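6-aminohexanoate-cyclic-dimer hydrolase (Arthrobacter sp., PDB 3A2Q) hydrolyses the cyclic dimer of 6-aminohexanoate, a by-product of nylon-6, opening the ring at an amide bond to give the linear dimer. Local coordinates at residues L70-T75 / G149-S154; K117-E122 / V127-E132; G168-A171 / V175-P178. The protein carries 1 engineered substitution. All coordinates share one frame; numbering follows the deposited sequence.

How the contacts relate
Contact 1 opens first along the chain, where strand 68-72 runs out, and closes some 75 residues later at the serine-rich start of helix 152-159. Nested inside that long loop, contact 2 closes a much shorter one just after strand 113-118, the sheet neighbour of strand 68-72. Contact 3 follows in series: strand 165-170, next to strand 68-72 on its other side, turns through a tight loop into helix 176-182. Asn169 of contact 3 binds Lys72 of contact 1, and Thr118 of contact 2 binds Ser154 of contact 1. Together the three bring the ends of adjacent central strands and two helix starts around the bound substrate.

Contact 1. Residues L70-T75 / G149-S154; sequences LLKDLT and GSSGGS. With ACA (6-aminohexanoic acid), chain B.
Lys72 reaches from the end of its strand into the Ser150-Ser151 corner and places its amino group between two hydroxyls. NZ donates to Ser150 OG at 2.7 Å and to Ser151 OG at 3.1 Å, and its third partner is Asn169 OD1. A long straight chain suits this task: CG stands anti to the backbone N (chi1 -176°) and every later torsion is also extended, which carries NZ the full length of the side chain from the strand. On the way, CE passes 3.5 Å from Ser150 O and CD lies alongside Ser151 OG.

Ser150 OG has a second donor in the bound ligand, the nitrogen N of 6-aminohexanoic acid chain B at 2.8 Å, so the small hydroxyl bridges Lys72 and the substrate. Ser151 OG, besides receiving NZ, is met by the backbone N of Asn169, which fixes the second hydroxyl. Farther back, Ser154 lies over the root of Lys72, but its OG turns to Thr118 OG1 and His167 O. With an alanine at the lysine position, Ser150 OG and Ser151 OG would probably lose the donor they share, and a gap would open between the strand and the Ser150-Ser151 segment.

By similarity, Lys72 and Ser150, which follows a cis peptide bond, are two members of the Ser-cisSer-Lys triad of the amidase signature family; the third, the nucleophile, belongs at the position of the engineered Ala174. The unbroken path from NZ through Ser150 OG to the substrate nitrogen is consistent with proton transfer during amide cleavage.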
loop_
_atom_site.group_PDB
_atom_site.type_symbol
_atom_site.label_atom_id
_atom_site.label_comp_id
_atom_site.label_asym_id
_atom_site.label_seq_id
_atom_site.Cartn_x
_atom_site.Cartn_y
_atom_site.Cartn_z
ATOM N N LEU A 70 0.685 -12.936 0.298
ATOM C CA LEU A 70 -0.211 -12.631 -0.805
ATOM C C LEU A 70 0.329 -11.506 -1.683
ATOM O O LEU A 70 0.993 -10.586 -1.206
ATOM C CB LEU A 70 -1.594 -12.275 -0.254
ATOM C CG LEU A 70 -2.325 -13.468 0.366
ATOM C CD1 LEU A 70 -3.483 -12.995 1.227
ATOM C CD2 LEU A 70 -2.801 -14.390 -0.748
ATOM N N LEU A 71 0.014 -11.594 -2.970
ATOM C CA LEU A 71 0.474 -10.646 -3.974
ATOM C C LEU A 71 -0.688 -9.911 -4.633
ATOM O O LEU A 71 -1.689 -10.521 -4.995
ATOM C CB LEU A 71 1.261 -11.419 -5.035
ATOM C CG LEU A 71 2.104 -10.703 -6.083
ATOM C CD1 LEU A 71 3.321 -10.092 -5.408
ATOM C CD2 LEU A 71 2.534 -11.704 -7.150
ATOM N N LYS A 72 -0.552 -8.600 -4.795
ATOM C CA LYS A 72 -1.593 -7.799 -5.433
ATOM C C LYS A 72 -1.572 -8.136 -6.921
ATOM O O LYS A 72 -0.500 -8.309 -7.495
ATOM C CB LYS A 72 -1.304 -6.307 -5.239
ATOM C CG LYS A 72 -2.368 -5.364 -5.786
ATOM C CD LYS A 72 -1.960 -3.919 -5.561
ATOM C CE LYS A 72 -3.068 -2.942 -5.926
ATOM N NZ LYS A 72 -2.627 -1.518 -5.789
ATOM N N ASP A 73 -2.744 -8.241 -7.544
ATOM C CA ASP A 73 -2.790 -8.557 -8.967
ATOM C C ASP A 73 -2.637 -7.292 -9.801
ATOM O O ASP A 73 -3.503 -6.944 -10.610
ATOM C CB ASP A 73 -4.094 -9.284 -9.327
ATOM C CG ASP A 73 -4.123 -9.734 -10.781
ATOM O OD1 ASP A 73 -3.068 -10.168 -11.290
ATOM O OD2 ASP A 73 -5.198 -9.663 -11.412
ATOM N N LEU A 74 -1.516 -6.607 -9.587
ATOM C CA LEU A 74 -1.199 -5.375 -10.295
ATOM C C LEU A 74 0.314 -5.141 -10.249
ATOM O O LEU A 74 0.962 -5.401 -9.225
ATOM C CB LEU A 74 -1.910 -4.188 -9.639
ATOM C CG LEU A 74 -1.858 -2.852 -10.381
ATOM C CD1 LEU A 74 -2.703 -2.926 -11.653
ATOM C CD2 LEU A 74 -2.383 -1.752 -9.474
ATOM N N THR A 75 0.862 -4.663 -11.363
ATOM C CA THR A 75 2.288 -4.353 -11.479
ATOM C C THR A 75 3.206 -5.575 -11.489
ATOM O O THR A 75 3.723 -5.957 -12.541
ATOM C CB THR A 75 2.739 -3.392 -10.347
ATOM O OG1 THR A 75 1.844 -2.274 -10.290
ATOM C CG2 THR A 75 4.160 -2.874 -10.609
ATOM N N GLY A 149 -8.065 1.533 -0.820
ATOM C CA GLY A 149 -7.519 1.051 -2.076
ATOM C C GLY A 149 -6.250 1.803 -2.418
ATOM O O GLY A 149 -5.918 2.765 -1.729
ATOM N N SER A 150 -5.559 1.407 -3.489
ATOM C CA SER A 150 -5.989 0.299 -4.346
ATOM C C SER A 150 -5.581 -1.098 -3.873
ATOM O O SER A 150 -6.107 -2.096 -4.364
ATOM C CB SER A 150 -5.481 0.528 -5.775
ATOM O OG SER A 150 -4.073 0.733 -5.796
ATOM N N SER A 151 -4.654 -1.185 -2.924
ATOM C CA SER A 151 -4.226 -2.492 -2.433
ATOM C C SER A 151 -5.179 -3.005 -1.353
ATOM O O SER A 151 -4.749 -3.608 -0.369
ATOM C CB SER A 151 -2.807 -2.405 -1.872
ATOM O OG SER A 151 -1.926 -1.823 -2.820
ATOM N N GLY A 152 -6.477 -2.774 -1.557
ATOM C CA GLY A 152 -7.487 -3.185 -0.593
ATOM C C GLY A 152 -7.553 -4.666 -0.270
ATOM O O GLY A 152 -7.820 -5.042 0.871
ATOM N N GLY A 153 -7.319 -5.514 -1.266
ATOM C CA GLY A 153 -7.352 -6.948 -1.036
ATOM C C GLY A 153 -6.247 -7.415 -0.107
ATOM O O GLY A 153 -6.463 -8.262 0.755
ATOM N N SER A 154 -5.052 -6.858 -0.274
ATOM C CA SER A 154 -3.931 -7.243 0.569
ATOM C C SER A 154 -4.141 -6.740 1.988
ATOM O O SER A 154 -3.863 -7.458 2.945
ATOM C CB SER A 154 -2.620 -6.696 -0.002
ATOM O OG SER A 154 -2.308 -7.334 -1.228
HETATM C C ACA B . -3.346 5.870 -11.002
HETATM O O ACA B . -4.363 5.235 -11.282
HETATM C C2 ACA B . -1.984 5.345 -11.403
HETATM C C3 ACA B . -1.827 3.863 -11.106
HETATM C C4 ACA B . -1.272 3.653 -9.707
HETATM C C5 ACA B . -1.996 2.546 -8.963
HETATM C C6 ACA B . -1.799 2.675 -7.457
HETATM N N ACA B . -3.023 3.084 -6.771
#

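Contact 2. Residues K117-E122 / V127-E132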
loop_
_atom_site.group_PDB
_atom_site.type_symbol
_atom_site.label_atom_id
_atom_site.label_comp_id
_atom_site.label_asym_id
_atom_site.label_seq_id
_atom_site.Cartn_x
_atom_site.Cartn_y
_atom_site.Cartn_z
ATOM N N LYS A 117 -3.338 -14.225 -5.157
ATOM C CA LYS A 117 -3.369 -12.806 -5.492
ATOM C C LYS A 117 -4.570 -12.091 -4.873
ATOM O O LYS A 117 -5.634 -12.685 -4.696
ATOM C CB LYS A 117 -3.396 -12.620 -7.007
ATOM C CG LYS A 117 -2.156 -13.115 -7.727
ATOM C CD LYS A 117 -2.208 -12.666 -9.168
ATOM C CE LYS A 117 -0.898 -12.881 -9.892
ATOM N NZ LYS A 117 -0.944 -12.170 -11.202
ATOM N N THR A 118 -4.392 -10.809 -4.563
ATOM C CA THR A 118 -5.448 -10.013 -3.943
ATOM C C THR A 118 -6.125 -9.014 -4.871
ATOM O O THR A 118 -5.531 -8.527 -5.835
ATOM C CB THR A 118 -4.904 -9.255 -2.739
ATOM O OG1 THR A 118 -3.734 -8.526 -3.134
ATOM C CG2 THR A 118 -4.556 -10.225 -1.624
ATOM N N ASN A 119 -7.369 -8.684 -4.539
ATOM C CA ASN A 119 -8.177 -7.770 -5.332
ATOM C C ASN A 119 -7.713 -6.313 -5.315
ATOM O O ASN A 119 -7.085 -5.856 -4.360
ATOM C CB ASN A 119 -9.640 -7.874 -4.883
ATOM C CG ASN A 119 -10.605 -7.286 -5.893
ATOM O OD1 ASN A 119 -10.326 -7.255 -7.095
ATOM N ND2 ASN A 119 -11.761 -6.838 -5.415
ATOM N N THR A 120 -8.038 -5.600 -6.389
ATOM C CA THR A 120 -7.678 -4.197 -6.569
ATOM C C THR A 120 -8.664 -3.521 -7.520
ATOM O O THR A 120 -9.319 -4.190 -8.324
ATOM C CB THR A 120 -6.272 -4.068 -7.216
ATOM O OG1 THR A 120 -6.052 -2.717 -7.644
ATOM C CG2 THR A 120 -6.172 -4.983 -8.440
ATOM N N PRO A 121 -8.810 -2.189 -7.424
ATOM C CA PRO A 121 -9.738 -1.553 -8.362
ATOM C C PRO A 121 -9.019 -1.651 -9.708
ATOM O O PRO A 121 -7.807 -1.882 -9.741
ATOM C CB PRO A 121 -9.843 -0.118 -7.841
ATOM C CG PRO A 121 -8.544 0.081 -7.094
ATOM C CD PRO A 121 -8.352 -1.235 -6.400
ATOM N N GLU A 122 -9.740 -1.496 -10.811
ATOM C CA GLU A 122 -9.121 -1.611 -12.128
ATOM C C GLU A 122 -7.859 -0.768 -12.325
ATOM O O GLU A 122 -7.901 0.462 -12.251
ATOM C CB GLU A 122 -10.124 -1.259 -13.223
ATOM C CG GLU A 122 -9.541 -1.414 -14.615
ATOM C CD GLU A 122 -10.554 -1.175 -15.705
ATOM O OE1 GLU A 122 -11.002 -0.019 -15.861
ATOM O OE2 GLU A 122 -10.904 -2.151 -16.400
ATOM N N VAL A 127 -9.409 4.581 -4.679
ATOM C CA VAL A 127 -8.968 4.427 -3.295
ATOM C C VAL A 127 -9.955 3.566 -2.500
ATOM O O VAL A 127 -10.072 3.659 -1.277
ATOM C CB VAL A 127 -8.735 5.783 -2.580
ATOM C CG1 VAL A 127 -7.388 6.350 -3.003
ATOM C CG2 VAL A 127 -9.855 6.759 -2.894
ATOM N N THR A 128 -10.689 2.740 -3.233
ATOM C CA THR A 128 -11.589 1.765 -2.641
ATOM C C THR A 128 -11.352 0.567 -3.548
ATOM O O THR A 128 -10.815 0.730 -4.643
ATOM C CB THR A 128 -13.071 2.175 -2.680
ATOM O OG1 THR A 128 -13.820 1.223 -1.913
ATOM C CG2 THR A 128 -13.606 2.191 -4.105
ATOM N N THR A 129 -11.734 -0.624 -3.107
ATOM C CA THR A 129 -11.493 -1.828 -3.900
ATOM C C THR A 129 -12.811 -2.489 -4.270
ATOM O O THR A 129 -13.221 -3.468 -3.652
ATOM C CB THR A 129 -10.601 -2.813 -3.106
ATOM O OG1 THR A 129 -9.401 -2.140 -2.705
ATOM C CG2 THR A 129 -10.222 -4.017 -3.951
ATOM N N GLU A 130 -13.465 -1.933 -5.285
ATOM C CA GLU A 130 -14.757 -2.427 -5.758
ATOM C C GLU A 130 -14.776 -2.465 -7.290
ATOM O O GLU A 130 -15.577 -1.784 -7.935
ATOM C CB GLU A 130 -15.865 -1.508 -5.231
ATOM C CG GLU A 130 -15.928 -1.457 -3.703
ATOM C CD GLU A 130 -16.720 -0.277 -3.177
ATOM O OE1 GLU A 130 -17.845 -0.045 -3.666
ATOM O OE2 GLU A 130 -16.221 0.417 -2.266
ATOM N N PRO A 131 -13.887 -3.272 -7.888
ATOM C CA PRO A 131 -13.808 -3.388 -9.345
ATOM C C PRO A 131 -15.025 -4.113 -9.904
ATOM O O PRO A 131 -15.588 -4.985 -9.242
ATOM C CB PRO A 131 -12.543 -4.208 -9.554
ATOM C CG PRO A 131 -12.543 -5.112 -8.360
ATOM C CD PRO A 131 -12.916 -4.169 -7.237
ATOM N N GLU A 132 -15.419 -3.757 -11.121
ATOM C CA GLU A 132 -16.547 -4.412 -11.771
ATOM C C GLU A 132 -16.166 -5.860 -12.072
ATOM O O GLU A 132 -16.993 -6.768 -11.984
ATOM C CB GLU A 132 -16.890 -3.699 -13.081
ATOM C CG GLU A 132 -17.602 -2.367 -12.910
ATOM C CD GLU A 132 -17.747 -1.608 -14.217
ATOM O OE1 GLU A 132 -17.951 -2.256 -15.268
ATOM O OE2 GLU A 132 -17.669 -0.361 -14.192
#
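Asn119, Thr120 and Pro121, just past the end of strand 113-118, press against Thr129 and Pro131 of a segment that runs almost at right angles to them, the short end-to-end directions being 79° apart. The tight part centres on the Pro131 ring. Its CG meets Asn119 OD1 at 3.3 Å and Thr120 O at 3.4 Å, while its CD lies 3.4 Å from Asn119 ND2, so CG faces the Asn119 amide and the Thr120 carbonyl, which lie side by side. Asn119 reaches it because CG is turned anti to the backbone N (chi1 -163°), and ND2 is held by Thr137 OG1. A proline suits the spot: its ring is rigid and compact, and it has no backbone N-H that would need a partner in this buried place.

Thr129 divides its two branches: methyl CG2 packs 3.5 Å from Asn119 ND2 and also touches Thr120 N, whereas OG1 turns to Gly148 O. Pro121 packs its CB and CG against Thr128 O, CG at 3.4 Å, and its CA lies 4.0 Å from Pro131 CB. Within its own segment Thr120 OG1 bonds in plane to Pro121 O at 2.9 Å, tying the Thr120 side chain to the extended backbone just after it.

Toward the far ends the grip slackens. Glu122 touches Pro131 only through its backbone N, at 4.1 Å from CB, its OE1 bonded to Ser344 OG and the backbone N of Glu341, and Glu132 is exposed.

Nearer the catalytic centre, Pro121 packs on Ser150 and Thr120 on Lys72. The contact, prolines included, closes a compact, irregular loop in the amidase domain, whose intervening residues Met123, Gly124, Asn125 and Gln126 line the substrate pocket.

Contact 3. Residues G168-A171 / V175-P178; sequences GNDA and VRIP. With ACA (6-aminohexanoic acid), chain C.
Strand 165-170 ends at Asp170 and the chain doubles back through a short loop to begin a helix, bringing the CA atoms of Asp170 and Val175 within 5.1 Å. The Asp170 carboxylate carries most of the contact. Its CG lies anti to the backbone N (chi1 -170°), directing both oxygens at the helix start. OD2 accepts three N-H groups: Val175 N at 3.0 Å, from above the carboxylate plane, Arg176 N at 3.2 Å, almost along the C-O bond, and Arg176 NE at 3.0 Å. OD1 takes Arg176 NH2 at 2.8 Å.

Arg176 therefore grips the acid side-on, one nitrogen to each oxygen. Both acceptors lie near the guanidinium plane, although the carboxylate plane is tilted 32° from it. A bend at chi3 folds the long chain back to its own helix start. This buried charge pair would be expected to favour an ionised Asp170, as would the backbone N-H groups of Val175 and Arg176 at the helix start. Asn429 adds a bond to OD1, while Arg176 NH1 bonds to Thr425 O and Gln452 OE1.

Beside the salt bridge, Val175 supplies a small apolar wedge: CG2 rests 3.4 Å from Asn169 O and 3.6 Å from Gly168 C. Glycine suits position 168, because a beta carbon there would come tightly against that methyl.

One residue on from Asp170, Ala171 N donates to O of 6-aminohexanoic acid chain C at 2.9 Å and 148°, its methyl lying close to the same oxygen. With Ala172 N binding the ligand as well, the two successive backbone N-H groups fit the oxyanion hole of the amidase family, and the Asp170-Arg176 salt bridge next to it in the chain probably steadies the turn.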
loop_
_atom_site.group_PDB
_atom_site.type_symbol
_atom_site.label_atom_id
_atom_site.label_comp_id
_atom_site.label_asym_id
_atom_site.label_seq_id
_atom_site.Cartn_x
_atom_site.Cartn_y
_atom_site.Cartn_z
ATOM N N GLY A 168 1.762 -4.920 -2.123
ATOM C CA GLY A 168 0.840 -3.952 -2.673
ATOM C C GLY A 168 1.678 -2.829 -3.239
ATOM O O GLY A 168 2.907 -2.865 -3.139
ATOM N N ASN A 169 1.050 -1.859 -3.891
ATOM C CA ASN A 169 1.812 -0.720 -4.384
ATOM C C ASN A 169 1.104 0.539 -3.941
ATOM O O ASN A 169 -0.058 0.494 -3.517
ATOM C CB ASN A 169 2.049 -0.752 -5.898
ATOM C CG ASN A 169 0.992 -1.509 -6.644
ATOM O OD1 ASN A 169 -0.154 -1.072 -6.732
ATOM N ND2 ASN A 169 1.373 -2.660 -7.203
ATOM N N ASP A 170 1.796 1.662 -4.060
ATOM C CA ASP A 170 1.294 2.920 -3.537
ATOM C C ASP A 170 1.704 4.100 -4.423
ATOM O O ASP A 170 2.885 4.442 -4.499
ATOM C CB ASP A 170 1.900 3.039 -2.124
ATOM C CG ASP A 170 1.319 4.154 -1.304
ATOM O OD1 ASP A 170 1.241 5.291 -1.806
ATOM O OD2 ASP A 170 0.959 3.889 -0.133
ATOM N N ALA A 171 0.727 4.721 -5.084
ATOM C CA ALA A 171 0.986 5.865 -5.958
ATOM C C ALA A 171 0.399 7.153 -5.380
ATOM O O ALA A 171 0.845 8.254 -5.713
ATOM C CB ALA A 171 0.407 5.610 -7.349
ATOM N N VAL A 175 -1.085 1.736 -0.332
ATOM C CA VAL A 175 -0.701 0.713 0.640
ATOM C C VAL A 175 -1.094 1.257 2.014
ATOM O O VAL A 175 -1.726 0.569 2.818
ATOM C CB VAL A 175 0.821 0.414 0.629
ATOM C CG1 VAL A 175 1.247 -0.187 1.966
ATOM C CG2 VAL A 175 1.148 -0.562 -0.489
ATOM N N ARG A 176 -0.734 2.509 2.267
ATOM C CA ARG A 176 -1.032 3.147 3.538
ATOM C C ARG A 176 -2.526 3.286 3.808
ATOM O O ARG A 176 -2.972 3.068 4.931
ATOM C CB ARG A 176 -0.355 4.518 3.601
ATOM C CG ARG A 176 1.171 4.439 3.687
ATOM C CD ARG A 176 1.794 5.793 3.330
ATOM N NE ARG A 176 1.689 6.039 1.895
ATOM C CZ ARG A 176 1.772 7.238 1.324
ATOM N NH1 ARG A 176 1.959 8.325 2.065
ATOM N NH2 ARG A 176 1.663 7.351 0.006
ATOM N N ILE A 177 -3.305 3.628 2.786
ATOM C CA ILE A 177 -4.749 3.787 2.969
ATOM C C ILE A 177 -5.413 2.471 3.390
ATOM O O ILE A 177 -6.107 2.423 4.406
ATOM C CB ILE A 177 -5.406 4.370 1.684
ATOM C CG1 ILE A 177 -4.894 5.800 1.471
ATOM C CG2 ILE A 177 -6.928 4.390 1.826
ATOM C CD1 ILE A 177 -5.225 6.418 0.130
ATOM N N PRO A 178 -5.214 1.385 2.621
ATOM C CA PRO A 178 -5.833 0.114 3.013
ATOM C C PRO A 178 -5.365 -0.338 4.397
ATOM O O PRO A 178 -6.114 -0.979 5.127
ATOM C CB PRO A 178 -5.392 -0.849 1.912
ATOM C CG PRO A 178 -5.186 0.050 0.728
ATOM C CD PRO A 178 -4.529 1.262 1.323
HETATM C C ACA C . -3.101 4.118 -5.940
HETATM O O ACA C . -2.108 4.621 -5.407
HETATM C C2 ACA C . -4.497 4.659 -5.664
HETATM C C3 ACA C . -4.676 6.107 -6.109
HETATM C C4 ACA C . -5.025 6.228 -7.594
HETATM C C5 ACA C . -4.490 7.536 -8.179
HETATM C C6 ACA C . -4.569 7.576 -9.702
HETATM N N ACA C . -3.375 7.026 -10.344
#